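Local structure of aldehyde dehydrogenase (Bartonella henselae, 3I44) at residues Ser236-Thr247 with Asn259-Glu270; Arg26-Trp34 with Ser218-Gly226. The protein probably oxidises aldehydes to carboxylic acids with a nicotinamide cofactor, as other members of the aldehyde dehydrogenase family do. The protein carries 1 engineered substitution. One frame throughout, in Å; residues are numbered along the deposited sequence.

Contact 1 (Ser236-Thr247 with Asn259-Glu270); sequences SAHPDLEMISFT and NASNTLKRVCLE. Engineered in segment 236-247: Glu242 (natural residue Gly).
Lys265 NZ is gripped by three oxygens: it donates to His238 O at 2.6 Å, to Thr263 OG1 at 2.6 Å within its own segment, and weakly to Ser236 O at 3.3 Å. The ammonium comes at His238 O from above the carbonyl plane, 45° out of it, and not along a lone pair. The lysine chain runs extended as far as CE and bends only at its last torsion (chi4 55°), which turns NZ back among these oxygens; CE, just before it, lies 3.3 Å from Leu241 O. One charged tip thus ties Ser236, on helix 228-237, and His238, in the turn that follows, to the loop leading into strand 266-270.

Beyond the lysine the two strands run parallel, their axes 10° apart, with five backbone bonds from Arg266 N to Glu242 O at one end to Glu270 N to Phe246 O at the other. On one face the extended Met243 side chain passes Arg266, SD 3.9 Å from CD, and sets its CE methyl 3.6 Å from Cys268 SG. On the other face, Leu269 CD2 leans against Phe246 CB at 3.9 Å. Glu242, an engineered residue, turns its carboxylate outward to Arg476 and Arg451 of the second subunit.

This is a right-handed beta-alpha-beta crossover of the Rossmann-like part of the fold, which in relatives of this family binds the nicotinamide cofactor: helix 250-261 links the strands and packs on Phe246 and Leu269, while strand 156-168 pairs with the other edge of strand 243-247, and Lys181 of helix 174-188 bonds Ser245 and Thr247.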
loop_
_atom_site.group_PDB
_atom_site.type_symbol
_atom_site.label_atom_id
_atom_site.label_comp_id
_atom_site.label_asym_id
_atom_site.label_seq_id
_atom_site.Cartn_x
_atom_site.Cartn_y
_atom_site.Cartn_z
ATOM N N SER A 236 10.281 -12.262 0.411
ATOM C CA SER A 236 9.072 -11.590 -0.054
ATOM C C SER A 236 7.873 -12.528 -0.148
ATOM O O SER A 236 6.733 -12.086 -0.090
ATOM C CB SER A 236 9.319 -10.901 -1.384
ATOM O OG SER A 236 9.741 -11.858 -2.315
ATOM N N ALA A 237 8.118 -13.829 -0.253
ATOM C CA ALA A 237 7.040 -14.811 -0.318
ATOM C C ALA A 237 6.803 -15.560 0.998
ATOM O O ALA A 237 5.890 -16.361 1.085
ATOM C CB ALA A 237 7.285 -15.816 -1.506
ATOM N N HIS A 238 7.593 -15.285 2.035
ATOM C CA HIS A 238 7.538 -16.102 3.239
ATOM C C HIS A 238 6.254 -15.815 4.052
ATOM O O HIS A 238 5.894 -14.663 4.283
ATOM C CB HIS A 238 8.779 -15.885 4.097
ATOM C CG HIS A 238 9.033 -16.984 5.070
ATOM N ND1 HIS A 238 8.307 -17.133 6.229
ATOM C CD2 HIS A 238 9.924 -18.003 5.049
ATOM C CE1 HIS A 238 8.742 -18.193 6.884
ATOM N NE2 HIS A 238 9.728 -18.736 6.193
ATOM N N PRO A 239 5.564 -16.871 4.488
ATOM C CA PRO A 239 4.279 -16.649 5.165
ATOM C C PRO A 239 4.383 -16.026 6.574
ATOM O O PRO A 239 3.403 -15.461 7.039
ATOM C CB PRO A 239 3.650 -18.058 5.211
ATOM C CG PRO A 239 4.818 -19.015 5.165
ATOM C CD PRO A 239 5.880 -18.309 4.315
ATOM N N ASP A 240 5.542 -16.100 7.225
ATOM C CA ASP A 240 5.707 -15.530 8.572
ATOM C C ASP A 240 6.188 -14.063 8.591
ATOM O O ASP A 240 6.446 -13.521 9.666
ATOM C CB ASP A 240 6.679 -16.350 9.402
ATOM C CG ASP A 240 6.140 -17.730 9.763
ATOM O OD1 ASP A 240 4.926 -17.926 9.821
ATOM O OD2 ASP A 240 6.956 -18.628 9.973
ATOM N N LEU A 241 6.334 -13.437 7.421
ATOM C CA LEU A 241 6.603 -11.994 7.385
ATOM C C LEU A 241 5.339 -11.259 7.010
ATOM O O LEU A 241 4.602 -11.672 6.112
ATOM C CB LEU A 241 7.734 -11.643 6.421
ATOM C CG LEU A 241 9.099 -12.286 6.693
ATOM C CD1 LEU A 241 10.129 -11.796 5.589
ATOM C CD2 LEU A 241 9.578 -12.017 8.109
ATOM N N GLU A 242 5.068 -10.158 7.687
ATOM C CA GLU A 242 3.844 -9.442 7.385
ATOM C C GLU A 242 4.076 -8.207 6.483
ATOM O O GLU A 242 3.137 -7.611 5.944
ATOM C CB GLU A 242 3.077 -9.188 8.678
ATOM C CG GLU A 242 1.708 -10.049 8.704
ATOM C CD GLU A 242 0.604 -9.157 8.233
ATOM O OE1 GLU A 242 0.230 -9.132 7.016
ATOM O OE2 GLU A 242 0.202 -8.348 9.130
ATOM N N MET A 243 5.337 -7.886 6.250
ATOM C CA MET A 243 5.693 -6.728 5.443
ATOM C C MET A 243 7.060 -6.870 4.858
ATOM O O MET A 243 7.943 -7.446 5.484
ATOM C CB MET A 243 5.673 -5.471 6.316
ATOM C CG MET A 243 6.346 -4.266 5.695
ATOM S SD MET A 243 6.084 -2.913 6.754
ATOM C CE MET A 243 6.962 -1.571 5.859
ATOM N N ILE A 244 7.238 -6.323 3.657
ATOM C CA ILE A 244 8.542 -6.205 3.036
ATOM C C ILE A 244 8.802 -4.739 2.707
ATOM O O ILE A 244 7.982 -4.121 2.010
ATOM C CB ILE A 244 8.643 -6.957 1.709
ATOM C CG1 ILE A 244 8.576 -8.442 1.975
ATOM C CG2 ILE A 244 10.012 -6.667 1.032
ATOM C CD1 ILE A 244 9.766 -8.976 2.703
ATOM N N SER A 245 9.933 -4.224 3.211
ATOM C CA SER A 245 10.440 -2.911 2.839
ATOM C C SER A 245 11.627 -3.088 1.910
ATOM O O SER A 245 12.647 -3.616 2.309
ATOM C CB SER A 245 10.833 -2.082 4.061
ATOM O OG SER A 245 11.174 -0.782 3.629
ATOM N N PHE A 246 11.493 -2.603 0.678
ATOM C CA PHE A 246 12.504 -2.825 -0.337
ATOM C C PHE A 246 12.949 -1.526 -1.015
ATOM O O PHE A 246 12.141 -0.719 -1.409
ATOM C CB PHE A 246 11.976 -3.821 -1.401
ATOM C CG PHE A 246 12.871 -3.967 -2.607
ATOM C CD1 PHE A 246 13.840 -4.946 -2.648
ATOM C CD2 PHE A 246 12.734 -3.133 -3.693
ATOM C CE1 PHE A 246 14.663 -5.076 -3.758
ATOM C CE2 PHE A 246 13.534 -3.262 -4.797
ATOM C CZ PHE A 246 14.521 -4.219 -4.820
ATOM N N THR A 247 14.250 -1.345 -1.099
ATOM C CA THR A 247 14.852 -0.247 -1.857
ATOM C C THR A 247 15.758 -0.877 -2.921
ATOM O O THR A 247 16.585 -1.724 -2.607
ATOM C CB THR A 247 15.681 0.650 -0.935
ATOM O OG1 THR A 247 14.810 1.214 0.057
ATOM C CG2 THR A 247 16.378 1.760 -1.714
ATOM N N ASN A 259 5.742 -11.555 -5.670
ATOM C CA ASN A 259 5.970 -12.640 -4.706
ATOM C C ASN A 259 5.195 -12.432 -3.410
ATOM O O ASN A 259 4.733 -13.406 -2.798
ATOM C CB ASN A 259 7.470 -12.794 -4.403
ATOM C CG ASN A 259 8.261 -13.321 -5.617
ATOM O OD1 ASN A 259 7.728 -14.076 -6.408
ATOM N ND2 ASN A 259 9.507 -12.902 -5.762
ATOM N N ALA A 260 5.023 -11.164 -3.013
ATOM C CA ALA A 260 4.368 -10.823 -1.744
ATOM C C ALA A 260 2.839 -10.956 -1.794
ATOM O O ALA A 260 2.185 -11.066 -0.757
ATOM C CB ALA A 260 4.762 -9.388 -1.326
ATOM N N SER A 261 2.270 -10.910 -2.996
ATOM C CA SER A 261 0.827 -10.814 -3.158
ATOM C C SER A 261 0.092 -12.056 -2.649
ATOM O O SER A 261 -1.013 -11.954 -2.115
ATOM C CB SER A 261 0.495 -10.546 -4.622
ATOM O OG SER A 261 0.903 -11.677 -5.373
ATOM N N ASN A 262 0.703 -13.230 -2.759
ATOM C CA ASN A 262 0.038 -14.432 -2.250
ATOM C C ASN A 262 -0.141 -14.478 -0.707
ATOM O O ASN A 262 -0.950 -15.248 -0.211
ATOM C CB ASN A 262 0.758 -15.691 -2.715
ATOM C CG ASN A 262 -0.183 -16.860 -2.855
ATOM O OD1 ASN A 262 -0.259 -17.735 -1.972
ATOM N ND2 ASN A 262 -0.947 -16.869 -3.960
ATOM N N THR A 263 0.610 -13.695 0.058
ATOM C CA THR A 263 0.350 -13.607 1.492
ATOM C C THR A 263 -0.190 -12.213 1.898
ATOM O O THR A 263 -0.294 -11.925 3.079
ATOM C CB THR A 263 1.584 -13.962 2.285
ATOM O OG1 THR A 263 2.678 -13.182 1.806
ATOM C CG2 THR A 263 1.913 -15.464 2.139
ATOM N N LEU A 264 -0.539 -11.380 0.916
ATOM C CA LEU A 264 -1.112 -10.056 1.159
ATOM C C LEU A 264 -0.298 -9.220 2.166
ATOM O O LEU A 264 -0.855 -8.586 3.059
ATOM C CB LEU A 264 -2.547 -10.209 1.634
ATOM C CG LEU A 264 -3.461 -10.837 0.574
ATOM C CD1 LEU A 264 -4.769 -11.368 1.182
ATOM C CD2 LEU A 264 -3.717 -9.826 -0.563
ATOM N N LYS A 265 1.027 -9.273 2.025
ATOM C CA LYS A 265 1.937 -8.447 2.833
ATOM C C LYS A 265 1.760 -6.987 2.481
ATOM O O LYS A 265 1.394 -6.635 1.363
ATOM C CB LYS A 265 3.399 -8.815 2.562
ATOM C CG LYS A 265 3.813 -10.182 2.968
ATOM C CD LYS A 265 5.260 -10.383 2.576
ATOM C CE LYS A 265 5.832 -11.692 3.056
ATOM N NZ LYS A 265 5.067 -12.809 2.638
ATOM N N ARG A 266 2.013 -6.120 3.437
ATOM C CA ARG A 266 2.295 -4.738 3.078
ATOM C C ARG A 266 3.643 -4.693 2.338
ATOM O O ARG A 266 4.650 -5.261 2.784
ATOM C CB ARG A 266 2.319 -3.841 4.324
ATOM C CG ARG A 266 2.811 -2.414 4.012
ATOM C CD ARG A 266 2.752 -1.563 5.247
ATOM N NE ARG A 266 1.385 -1.194 5.606
ATOM C CZ ARG A 266 1.036 -0.721 6.799
ATOM N NH1 ARG A 266 1.942 -0.608 7.774
ATOM N NH2 ARG A 266 -0.222 -0.404 7.034
ATOM N N VAL A 267 3.663 -4.008 1.204
ATOM C CA VAL A 267 4.869 -3.879 0.436
ATOM C C VAL A 267 5.204 -2.403 0.279
ATOM O O VAL A 267 4.421 -1.638 -0.298
ATOM C CB VAL A 267 4.708 -4.561 -0.953
ATOM C CG1 VAL A 267 5.972 -4.342 -1.797
ATOM C CG2 VAL A 267 4.381 -6.072 -0.773
ATOM N N CYS A 268 6.349 -1.990 0.820
ATOM C CA CYS A 268 6.801 -0.598 0.693
ATOM C C CYS A 268 8.059 -0.526 -0.204
ATOM O O CYS A 268 9.075 -1.130 0.094
ATOM C CB CYS A 268 7.063 0.008 2.088
ATOM S SG CYS A 268 5.536 0.122 3.025
ATOM N N LEU A 269 7.951 0.175 -1.324
ATOM C CA LEU A 269 9.005 0.185 -2.351
ATOM C C LEU A 269 9.639 1.581 -2.547
ATOM O O LEU A 269 8.906 2.580 -2.772
ATOM C CB LEU A 269 8.390 -0.245 -3.698
ATOM C CG LEU A 269 7.752 -1.630 -3.770
ATOM C CD1 LEU A 269 7.146 -1.935 -5.151
ATOM C CD2 LEU A 269 8.767 -2.747 -3.370
ATOM N N GLU A 270 10.975 1.615 -2.519
ATOM C CA GLU A 270 11.769 2.791 -2.902
ATOM C C GLU A 270 12.593 2.381 -4.139
ATOM O O GLU A 270 13.541 1.571 -4.024
ATOM C CB GLU A 270 12.717 3.175 -1.768
ATOM C CG GLU A 270 12.050 3.733 -0.496
ATOM C CD GLU A 270 11.721 5.218 -0.591
ATOM O OE1 GLU A 270 12.166 5.860 -1.581
ATOM O OE2 GLU A 270 11.023 5.742 0.325
HETATM O O HOH W 1 1.825 -12.245 5.323
HETATM O O HOH W 2 -1.224 -10.710 5.416
#

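Contact 2 (Arg26-Trp34 with Ser218-Gly226); sequences RKFYINGLW and SGVFNLING
Phe28 lays one ring face against the backbone of Ile224, a CH-pi contact in which CA stands 4.3 Å from the ring centroid, where an N-terminal beta-hairpin docks antiparallel on the edge strand 221-223 of the Rossmann-like sheet. Its CG sits opposite the carbonyl carbon (chi1 -58°), which lets the ring reach along the partner chain to Asn225, with CE1 3.9 Å from Asn225 CB and the ring and amide planes 74° apart.

Tyr29 makes the single bridge: its N donates to Leu223 O at 2.9 Å and its O receives Leu223 N at 2.8 Å. The phenol ring swings the other way from Phe28, its edge near Phe221 O and its CD2 4.1 Å from Phe221 CD2, the two side chains crossing at about a right angle. Its hydroxyl goes on to Asp212 of helix 202-213.

Ile30 returns to the side of Phe28 and brings CD1 to 3.9 Å from Ile224 CG2; both Phe28 and Ile30 therefore touch that one methyl. The chain then reverses in a type I' turn from Ile30 to Leu33, with Asn31 and Gly32 at its corners, both at positive phi.

At Asn31 the backbone N points almost straight at Asn222 OD1 (3.0 Å, 174° at the hydrogen), while the other end of that amide, Asn222 ND2, donates to Gly219 O at 2.8 Å. Gly32 N and Gly219 N share a water that also donates to Phe221 O, bridging the turn to the partner chain.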
loop_
_atom_site.group_PDB
_atom_site.type_symbol
_atom_site.label_atom_id
_atom_site.label_comp_id
_atom_site.label_asym_id
_atom_site.label_seq_id
_atom_site.Cartn_x
_atom_site.Cartn_y
_atom_site.Cartn_z
ATOM N N ARG A 26 32.023 -14.374 6.541
ATOM C CA ARG A 26 31.134 -15.407 6.049
ATOM C C ARG A 26 29.925 -15.623 6.945
ATOM O O ARG A 26 29.023 -16.359 6.562
ATOM C CB ARG A 26 31.880 -16.755 5.929
ATOM C CG ARG A 26 32.893 -16.857 4.777
ATOM C CD ARG A 26 33.389 -18.308 4.677
ATOM N NE ARG A 26 34.210 -18.551 3.496
ATOM C CZ ARG A 26 35.492 -18.211 3.393
ATOM N NH1 ARG A 26 36.132 -17.597 4.385
ATOM N NH2 ARG A 26 36.146 -18.494 2.277
ATOM N N LYS A 27 29.922 -15.031 8.135
ATOM C CA LYS A 27 28.931 -15.364 9.140
ATOM C C LYS A 27 27.685 -14.484 8.961
ATOM O O LYS A 27 27.752 -13.429 8.298
ATOM C CB LYS A 27 29.507 -15.211 10.548
ATOM C CG LYS A 27 30.570 -16.297 10.965
ATOM C CD LYS A 27 31.009 -16.060 12.417
ATOM C CE LYS A 27 32.325 -16.757 12.785
ATOM N NZ LYS A 27 32.189 -18.207 12.628
ATOM N N PHE A 28 26.561 -14.969 9.523
ATOM C CA PHE A 28 25.281 -14.252 9.608
ATOM C C PHE A 28 25.005 -13.887 11.076
ATOM O O PHE A 28 25.551 -14.515 11.965
ATOM C CB PHE A 28 24.141 -15.113 9.066
ATOM C CG PHE A 28 24.319 -15.557 7.629
ATOM C CD1 PHE A 28 24.997 -14.780 6.714
ATOM C CD2 PHE A 28 23.765 -16.755 7.197
ATOM C CE1 PHE A 28 25.151 -15.192 5.401
ATOM C CE2 PHE A 28 23.891 -17.166 5.871
ATOM C CZ PHE A 28 24.599 -16.388 4.971
ATOM N N TYR A 29 24.210 -12.847 11.319
ATOM C CA TYR A 29 23.868 -12.437 12.684
ATOM C C TYR A 29 22.413 -12.844 12.947
ATOM O O TYR A 29 21.447 -12.234 12.426
ATOM C CB TYR A 29 24.103 -10.941 12.913
ATOM C CG TYR A 29 23.890 -10.499 14.352
ATOM C CD1 TYR A 29 24.847 -10.743 15.335
ATOM C CD2 TYR A 29 22.741 -9.824 14.722
ATOM C CE1 TYR A 29 24.660 -10.332 16.666
ATOM C CE2 TYR A 29 22.543 -9.399 16.023
ATOM C CZ TYR A 29 23.495 -9.669 17.000
ATOM O OH TYR A 29 23.270 -9.254 18.292
ATOM N N ILE A 30 22.265 -13.942 13.690
ATOM C CA ILE A 30 20.965 -14.531 13.930
ATOM C C ILE A 30 20.815 -14.801 15.433
ATOM O O ILE A 30 21.668 -15.443 16.035
ATOM C CB ILE A 30 20.741 -15.827 13.140
ATOM C CG1 ILE A 30 20.914 -15.578 11.628
ATOM C CG2 ILE A 30 19.328 -16.357 13.440
ATOM C CD1 ILE A 30 20.827 -16.849 10.696
ATOM N N ASN A 31 19.739 -14.273 16.013
ATOM C CA ASN A 31 19.416 -14.480 17.405
ATOM C C ASN A 31 20.553 -14.090 18.351
ATOM O O ASN A 31 20.889 -14.819 19.269
ATOM C CB ASN A 31 18.977 -15.939 17.625
ATOM C CG ASN A 31 17.987 -16.092 18.775
ATOM O OD1 ASN A 31 17.297 -15.147 19.187
ATOM N ND2 ASN A 31 17.900 -17.294 19.281
ATOM N N GLY A 32 21.137 -12.921 18.115
ATOM C CA GLY A 32 22.144 -12.372 19.009
ATOM C C GLY A 32 23.561 -12.897 18.828
ATOM O O GLY A 32 24.419 -12.519 19.587
ATOM N N LEU A 33 23.803 -13.733 17.816
ATOM C CA LEU A 33 25.100 -14.385 17.613
ATOM C C LEU A 33 25.507 -14.401 16.145
ATOM O O LEU A 33 24.651 -14.567 15.253
ATOM C CB LEU A 33 25.040 -15.853 18.077
ATOM C CG LEU A 33 24.830 -16.134 19.576
ATOM C CD1 LEU A 33 24.698 -17.639 19.808
ATOM C CD2 LEU A 33 25.979 -15.570 20.407
ATOM N N TRP A 34 26.809 -14.278 15.907
ATOM C CA TRP A 34 27.373 -14.483 14.570
ATOM C C TRP A 34 27.561 -15.980 14.363
ATOM O O TRP A 34 28.300 -16.599 15.120
ATOM C CB TRP A 34 28.704 -13.739 14.410
ATOM C CG TRP A 34 28.521 -12.276 14.334
ATOM C CD1 TRP A 34 28.685 -11.374 15.336
ATOM C CD2 TRP A 34 28.124 -11.536 13.182
ATOM N NE1 TRP A 34 28.401 -10.103 14.879
ATOM C CE2 TRP A 34 28.058 -10.178 13.559
ATOM C CE3 TRP A 34 27.812 -11.886 11.869
ATOM C CZ2 TRP A 34 27.690 -9.176 12.670
ATOM C CZ3 TRP A 34 27.454 -10.884 10.984
ATOM C CH2 TRP A 34 27.399 -9.547 11.399
ATOM N N SER A 218 18.103 -10.492 21.780
ATOM C CA SER A 218 18.291 -11.548 20.793
ATOM C C SER A 218 17.085 -11.778 19.872
ATOM O O SER A 218 15.953 -11.978 20.313
ATOM C CB SER A 218 18.667 -12.845 21.527
ATOM O OG SER A 218 19.890 -12.644 22.226
ATOM N N GLY A 219 17.327 -11.740 18.577
ATOM C CA GLY A 219 16.291 -12.060 17.599
ATOM C C GLY A 219 15.505 -10.857 17.091
ATOM O O GLY A 219 14.744 -10.973 16.096
ATOM N N VAL A 220 15.660 -9.705 17.752
ATOM C CA VAL A 220 14.959 -8.491 17.301
ATOM C C VAL A 220 15.471 -8.070 15.924
ATOM O O VAL A 220 14.684 -7.741 15.020
ATOM C CB VAL A 220 15.116 -7.375 18.341
ATOM C CG1 VAL A 220 14.512 -6.066 17.857
ATOM C CG2 VAL A 220 14.465 -7.833 19.688
ATOM N N PHE A 221 16.790 -8.088 15.766
ATOM C CA PHE A 221 17.396 -7.764 14.512
ATOM C C PHE A 221 18.255 -8.927 14.028
ATOM O O PHE A 221 19.099 -9.414 14.760
ATOM C CB PHE A 221 18.247 -6.485 14.640
ATOM C CG PHE A 221 19.073 -6.212 13.437
ATOM C CD1 PHE A 221 18.534 -5.533 12.341
ATOM C CD2 PHE A 221 20.387 -6.695 13.360
ATOM C CE1 PHE A 221 19.294 -5.314 11.197
ATOM C CE2 PHE A 221 21.153 -6.487 12.237
ATOM C CZ PHE A 221 20.620 -5.783 11.146
ATOM N N ASN A 222 18.066 -9.327 12.766
ATOM C CA ASN A 222 18.824 -10.444 12.189
ATOM C C ASN A 222 19.316 -10.070 10.798
ATOM O O ASN A 222 18.599 -9.397 10.036
ATOM C CB ASN A 222 17.954 -11.715 12.112
ATOM C CG ASN A 222 17.315 -12.050 13.420
ATOM O OD1 ASN A 222 17.900 -12.758 14.241
ATOM N ND2 ASN A 222 16.097 -11.490 13.667
ATOM N N LEU A 223 20.542 -10.480 10.472
ATOM C CA LEU A 223 21.151 -10.178 9.190
ATOM C C LEU A 223 21.615 -11.473 8.525
ATOM O O LEU A 223 22.365 -12.257 9.133
ATOM C CB LEU A 223 22.319 -9.164 9.334
ATOM C CG LEU A 223 23.047 -8.762 8.016
ATOM C CD1 LEU A 223 23.768 -7.418 8.131
ATOM C CD2 LEU A 223 24.064 -9.827 7.587
ATOM N N ILE A 224 21.116 -11.707 7.318
ATOM C CA ILE A 224 21.613 -12.776 6.460
ATOM C C ILE A 224 22.007 -12.158 5.123
ATOM O O ILE A 224 21.325 -11.260 4.628
ATOM C CB ILE A 224 20.578 -13.919 6.230
ATOM C CG1 ILE A 224 19.300 -13.380 5.568
ATOM C CG2 ILE A 224 20.296 -14.641 7.541
ATOM C CD1 ILE A 224 18.260 -14.427 5.238
ATOM N N ASN A 225 23.133 -12.583 4.569
ATOM C CA ASN A 225 23.521 -12.159 3.220
ATOM C C ASN A 225 22.912 -13.099 2.200
ATOM O O ASN A 225 22.479 -14.218 2.532
ATOM C CB ASN A 225 25.044 -12.096 3.076
ATOM C CG ASN A 225 25.651 -10.925 3.825
ATOM O OD1 ASN A 225 26.605 -11.077 4.597
ATOM N ND2 ASN A 225 25.074 -9.753 3.630
ATOM N N GLY A 226 22.814 -12.629 0.957
ATOM C CA GLY A 226 22.216 -13.440 -0.075
ATOM C C GLY A 226 21.913 -12.588 -1.263
ATOM O O GLY A 226 22.159 -11.373 -1.222
HETATM O O HOH W 3 19.463 -10.911 16.926
#

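The two contacts lie in series along the chain: contact 2 brings residues 26-34 back to 218-226 across 183 intervening residues, and helix 228-237 then leads from strand 221-223 into contact 1. Their centres are 20 Å apart and their nearest atoms about 9 Å, so they do not touch. Both reach the same mixed sheet, contact 2 through strand 221-223 alone; in it strands 191-195 and 156-168 lie between strand 221-223 and strand 243-247. Contact 2 thus fastens the N-terminal hairpin to one edge, whereas contact 1 is a local crossover further across, where Glu242 and Leu264 meet the second subunit. Helix 62-79 touches residues of both.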